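Local coordinates for protein glucose-6-phosphate 1-dehydrogenase (Mycobacterium avium, PDB 4LGV) that probably catalyses the NADP-linked oxidation of glucose 6-phosphate to 6-phosphogluconolactone, the entry step of the oxidative pentose phosphate pathway, at residues F141-A149 with L175-L183. Sequence-based numbering, arbitrary orientation.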
ATOM      1  N   PHE A 141      50.757  -8.778  -1.729  1.00 34.79           N
ATOM      2  CA  PHE A 141      50.074  -7.475  -1.780  1.00 34.99           C
ATOM      3  C   PHE A 141      50.617  -6.512  -0.737  1.00 35.71           C
ATOM      4  O   PHE A 141      50.897  -5.323  -1.006  1.00 35.96           O
ATOM      5  CB  PHE A 141      48.552  -7.632  -1.607  1.00 36.54           C
ATOM      6  CG  PHE A 141      47.868  -8.360  -2.744  1.00 37.29           C
ATOM      7  CD1 PHE A 141      48.426  -8.423  -3.993  1.00 36.91           C
ATOM      8  CD2 PHE A 141      46.627  -8.941  -2.549  1.00 39.01           C
ATOM      9  CE1 PHE A 141      47.781  -9.062  -5.030  1.00 39.53           C
ATOM     10  CE2 PHE A 141      45.971  -9.590  -3.579  1.00 38.07           C
ATOM     11  CZ  PHE A 141      46.547  -9.646  -4.824  1.00 38.93           C
ATOM     12  N   ALA A 142      50.671  -6.997   0.494  1.00 37.74           N
ATOM     13  CA  ALA A 142      51.045  -6.127   1.602  1.00 38.88           C
ATOM     14  C   ALA A 142      52.509  -5.737   1.492  1.00 39.05           C
ATOM     15  O   ALA A 142      52.842  -4.564   1.623  1.00 38.32           O
ATOM     16  CB  ALA A 142      50.746  -6.792   2.928  1.00 40.32           C
ATOM     17  N   PRO A 143      53.383  -6.706   1.205  1.00 40.59           N
ATOM     18  CA  PRO A 143      54.786  -6.316   1.053  1.00 41.95           C
ATOM     19  C   PRO A 143      55.021  -5.262  -0.029  1.00 41.73           C
ATOM     20  O   PRO A 143      55.833  -4.370   0.174  1.00 44.16           O
ATOM     21  CB  PRO A 143      55.481  -7.636   0.695  1.00 42.11           C
ATOM     22  CG  PRO A 143      54.671  -8.681   1.384  1.00 43.46           C
ATOM     23  CD  PRO A 143      53.239  -8.180   1.298  1.00 43.20           C
ATOM     24  N   ILE A 144      54.321  -5.367  -1.163  1.00 39.54           N
ATOM     25  CA  ILE A 144      54.458  -4.393  -2.235  1.00 36.09           C
ATOM     26  C   ILE A 144      53.974  -3.010  -1.781  1.00 36.34           C
ATOM     27  O   ILE A 144      54.633  -1.987  -1.981  1.00 37.48           O
ATOM     28  CB  ILE A 144      53.654  -4.838  -3.477  1.00 34.63           C
ATOM     29  CG1 ILE A 144      54.318  -6.042  -4.121  1.00 34.46           C
ATOM     30  CG2 ILE A 144      53.566  -3.698  -4.487  1.00 33.25           C
ATOM     31  CD1 ILE A 144      53.474  -6.764  -5.141  1.00 34.10           C
ATOM     32  N   VAL A 145      52.795  -2.976  -1.192  1.00 36.08           N
ATOM     33  CA  VAL A 145      52.181  -1.708  -0.765  1.00 36.89           C
ATOM     34  C   VAL A 145      53.003  -1.060   0.367  1.00 38.22           C
ATOM     35  O   VAL A 145      53.222   0.157   0.401  1.00 39.31           O
ATOM     36  CB  VAL A 145      50.739  -1.964  -0.317  1.00 36.52           C
ATOM     37  CG1 VAL A 145      50.198  -0.782   0.459  1.00 38.14           C
ATOM     38  CG2 VAL A 145      49.852  -2.205  -1.524  1.00 35.01           C
ATOM     39  N   GLU A 146      53.490  -1.883   1.272  1.00 39.72           N
ATOM     40  CA  GLU A 146      54.382  -1.396   2.349  1.00 40.85           C
ATOM     41  C   GLU A 146      55.672  -0.841   1.775  1.00 41.16           C
ATOM     42  O   GLU A 146      56.173   0.162   2.246  1.00 41.35           O
ATOM     43  CB  GLU A 146      54.658  -2.504   3.353  1.00 41.31           C
ATOM     44  CG  GLU A 146      53.476  -2.675   4.303  1.00 43.76           C
ATOM     45  CD  GLU A 146      53.425  -4.014   5.020  1.00 44.34           C
ATOM     46  OE1 GLU A 146      54.310  -4.861   4.814  1.00 45.33           O
ATOM     47  OE2 GLU A 146      52.448  -4.217   5.776  1.00 46.13           O
ATOM     48  N   ASN A 147      56.189  -1.469   0.727  1.00 41.65           N
ATOM     49  CA  ASN A 147      57.377  -0.961   0.047  1.00 42.65           C
ATOM     50  C   ASN A 147      57.119   0.295  -0.756  1.00 41.58           C
ATOM     51  O   ASN A 147      57.980   1.183  -0.827  1.00 42.80           O
ATOM     52  CB  ASN A 147      57.988  -2.033  -0.858  1.00 44.47           C
ATOM     53  CG  ASN A 147      59.059  -2.865  -0.139  1.00 47.61           C
ATOM     54  OD1 ASN A 147      60.139  -2.367   0.156  1.00 51.31           O
ATOM     55  ND2 ASN A 147      58.714  -4.087   0.237  1.00 47.19           N
ATOM     56  N   LEU A 148      55.933   0.394  -1.354  1.00 40.38           N
ATOM     57  CA  LEU A 148      55.564   1.625  -2.052  1.00 40.08           C
ATOM     58  C   LEU A 148      55.489   2.777  -1.050  1.00 39.61           C
ATOM     59  O   LEU A 148      56.008   3.874  -1.323  1.00 38.87           O
ATOM     60  CB  LEU A 148      54.249   1.485  -2.784  1.00 39.07           C
ATOM     61  CG  LEU A 148      54.330   0.539  -3.967  1.00 38.58           C
ATOM     62  CD1 LEU A 148      52.932   0.196  -4.443  1.00 37.97           C
ATOM     63  CD2 LEU A 148      55.121   1.167  -5.086  1.00 39.84           C
ATOM     64  N   ALA A 149      54.917   2.498   0.116  1.00 38.80           N
ATOM     65  CA  ALA A 149      54.884   3.487   1.203  1.00 42.44           C
ATOM     66  C   ALA A 149      56.302   3.935   1.643  1.00 45.61           C
ATOM     67  O   ALA A 149      56.573   5.134   1.695  1.00 45.27           O
ATOM     68  CB  ALA A 149      54.103   2.951   2.406  1.00 41.47           C
ATOM     69  N   LEU A 175      44.543  -8.862   5.963  1.00 48.78           N
ATOM     70  CA  LEU A 175      45.053  -8.262   4.762  1.00 45.35           C
ATOM     71  C   LEU A 175      44.666  -6.808   4.759  1.00 44.31           C
ATOM     72  O   LEU A 175      45.490  -5.909   4.567  1.00 42.90           O
ATOM     73  CB  LEU A 175      44.500  -8.967   3.525  1.00 43.13           C
ATOM     74  CG  LEU A 175      44.733  -8.249   2.196  1.00 41.20           C
ATOM     75  CD1 LEU A 175      46.205  -7.969   1.979  1.00 41.55           C
ATOM     76  CD2 LEU A 175      44.184  -9.086   1.036  1.00 41.83           C
ATOM     77  N   ASN A 176      43.390  -6.582   4.980  1.00 44.18           N
ATOM     78  CA  ASN A 176      42.872  -5.231   4.994  1.00 46.69           C
ATOM     79  C   ASN A 176      43.540  -4.266   5.978  1.00 46.82           C
ATOM     80  O   ASN A 176      43.709  -3.086   5.682  1.00 47.19           O
ATOM     81  CB  ASN A 176      41.395  -5.272   5.307  1.00 47.47           C
ATOM     82  CG  ASN A 176      40.710  -4.052   4.831  1.00 50.21           C
ATOM     83  OD1 ASN A 176      40.681  -3.807   3.628  1.00 52.87           O
ATOM     84  ND2 ASN A 176      40.171  -3.249   5.754  1.00 51.29           N
ATOM     85  N   ALA A 177      43.851  -4.763   7.171  1.00 46.22           N
ATOM     86  CA  ALA A 177      44.500  -3.944   8.212  1.00 48.28           C
ATOM     87  C   ALA A 177      45.865  -3.499   7.726  1.00 48.60           C
ATOM     88  O   ALA A 177      46.245  -2.353   7.930  1.00 48.38           O
ATOM     89  CB  ALA A 177      44.640  -4.715   9.546  1.00 47.59           C
ATOM     90  N   ARG A 178      46.585  -4.395   7.051  1.00 47.15           N
ATOM     91  CA  ARG A 178      47.901  -4.041   6.534  1.00 48.01           C
ATOM     92  C   ARG A 178      47.837  -2.983   5.412  1.00 46.50           C
ATOM     93  O   ARG A 178      48.628  -2.047   5.400  1.00 47.08           O
ATOM     94  CB  ARG A 178      48.618  -5.288   6.083  1.00 50.09           C
ATOM     95  CG  ARG A 178      48.958  -6.213   7.251  1.00 51.48           C
ATOM     96  CD  ARG A 178      49.833  -7.363   6.790  1.00 52.12           C
ATOM     97  NE  ARG A 178      51.174  -6.900   6.448  1.00 53.44           N
ATOM     98  CZ  ARG A 178      52.151  -7.684   5.991  1.00 56.90           C
ATOM     99  NH1 ARG A 178      51.960  -8.992   5.797  1.00 56.65           N
ATOM    100  NH2 ARG A 178      53.330  -7.151   5.699  1.00 58.79           N
ATOM    101  N   LEU A 179      46.850  -3.084   4.537  1.00 43.23           N
ATOM    102  CA  LEU A 179      46.650  -2.072   3.491  1.00 42.85           C
ATOM    103  C   LEU A 179      46.204  -0.712   4.063  1.00 41.29           C
ATOM    104  O   LEU A 179      46.704   0.337   3.652  1.00 39.59           O
ATOM    105  CB  LEU A 179      45.631  -2.561   2.443  1.00 41.21           C
ATOM    106  CG  LEU A 179      45.942  -3.890   1.743  1.00 41.14           C
ATOM    107  CD1 LEU A 179      44.905  -4.213   0.694  1.00 39.76           C
ATOM    108  CD2 LEU A 179      47.316  -3.861   1.122  1.00 42.51           C
ATOM    109  N   ARG A 180      45.263  -0.748   4.995  1.00 40.99           N
ATOM    110  CA  ARG A 180      44.691   0.490   5.541  1.00 42.23           C
ATOM    111  C   ARG A 180      45.683   1.237   6.458  1.00 43.42           C
ATOM    112  O   ARG A 180      45.530   2.419   6.711  1.00 43.14           O
ATOM    113  CB  ARG A 180      43.385   0.197   6.270  1.00 42.02           C
ATOM    114  CG  ARG A 180      42.256  -0.229   5.352  1.00 41.74           C
ATOM    115  CD  ARG A 180      41.679   0.935   4.512  1.00 44.28           C
ATOM    116  NE  ARG A 180      41.839   2.272   5.148  1.00 46.23           N
ATOM    117  CZ  ARG A 180      41.041   2.828   6.060  1.00 45.32           C
ATOM    118  NH1 ARG A 180      39.949   2.229   6.490  1.00 44.84           N
ATOM    119  NH2 ARG A 180      41.354   4.012   6.547  1.00 45.80           N
ATOM    120  N   ALA A 181      46.723   0.558   6.909  1.00 43.74           N
ATOM    121  CA  ALA A 181      47.767   1.245   7.632  1.00 47.36           C
ATOM    122  C   ALA A 181      48.438   2.310   6.749  1.00 47.62           C
ATOM    123  O   ALA A 181      48.947   3.275   7.269  1.00 46.72           O
ATOM    124  CB  ALA A 181      48.826   0.246   8.128  1.00 49.40           C
ATOM    125  N   VAL A 182      48.488   2.098   5.428  1.00 45.84           N
ATOM    126  CA  VAL A 182      49.138   3.067   4.534  1.00 44.58           C
ATOM    127  C   VAL A 182      48.228   3.666   3.440  1.00 44.01           C
ATOM    128  O   VAL A 182      48.626   4.608   2.762  1.00 44.26           O
ATOM    129  CB  VAL A 182      50.404   2.481   3.893  1.00 45.76           C
ATOM    130  CG1 VAL A 182      51.515   2.254   4.941  1.00 47.25           C
ATOM    131  CG2 VAL A 182      50.118   1.177   3.174  1.00 45.59           C
ATOM    132  N   LEU A 183      47.036   3.102   3.251  1.00 40.84           N
ATOM    133  CA  LEU A 183      46.090   3.583   2.247  1.00 39.03           C
ATOM    134  C   LEU A 183      44.750   3.937   2.891  1.00 36.98           C
ATOM    135  O   LEU A 183      44.284   3.233   3.764  1.00 37.58           O
ATOM    136  CB  LEU A 183      45.847   2.508   1.195  1.00 37.07           C
ATOM    137  CG  LEU A 183      47.054   2.098   0.336  1.00 37.53           C
ATOM    138  CD1 LEU A 183      46.800   0.773  -0.409  1.00 37.03           C
ATOM    139  CD2 LEU A 183      47.390   3.191  -0.646  1.00 36.51           C
TER
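NH2 of R178 donates to the syn lone pair of OE1 of E146 (2.6 Å), while NE of R178 bonds to OE2 of E146 (3.0 Å) and NH2 adds a weak bond to OE2, a side-on grip of the carboxylate. The two planes lie 36° apart. A bend at chi3 carries the guanidinium across to the neighbouring helix, where CB of A142 sits over the centre of one guanidinium face, 3.5 Å from CZ of R178. The ion pair lies along the more exposed border of the interface. Beneath it V145 wedges between the helices. Its CG1, anti to the backbone N (chi1 165°), presses tightly on CG2 of V182 at 3.3 Å and meets CD1 of L183 tip to tip, whereas CG2 of V145 lies against CD2 of L179. CB of A149 touches CG1 of V182 at 3.7 Å. The axes of segments 141-149 and 175-180 run nearly parallel, 10° apart, and approach to 9.5 Å, as expected of consecutive crossover helices on one face of the Rossmann-like parallel sheet. F141 and I144 rest on L134 of strand 130-134, L179 and L183 cover I188 of strand 188-191, and helix 114-123 flanks helix 141-150 through Y117.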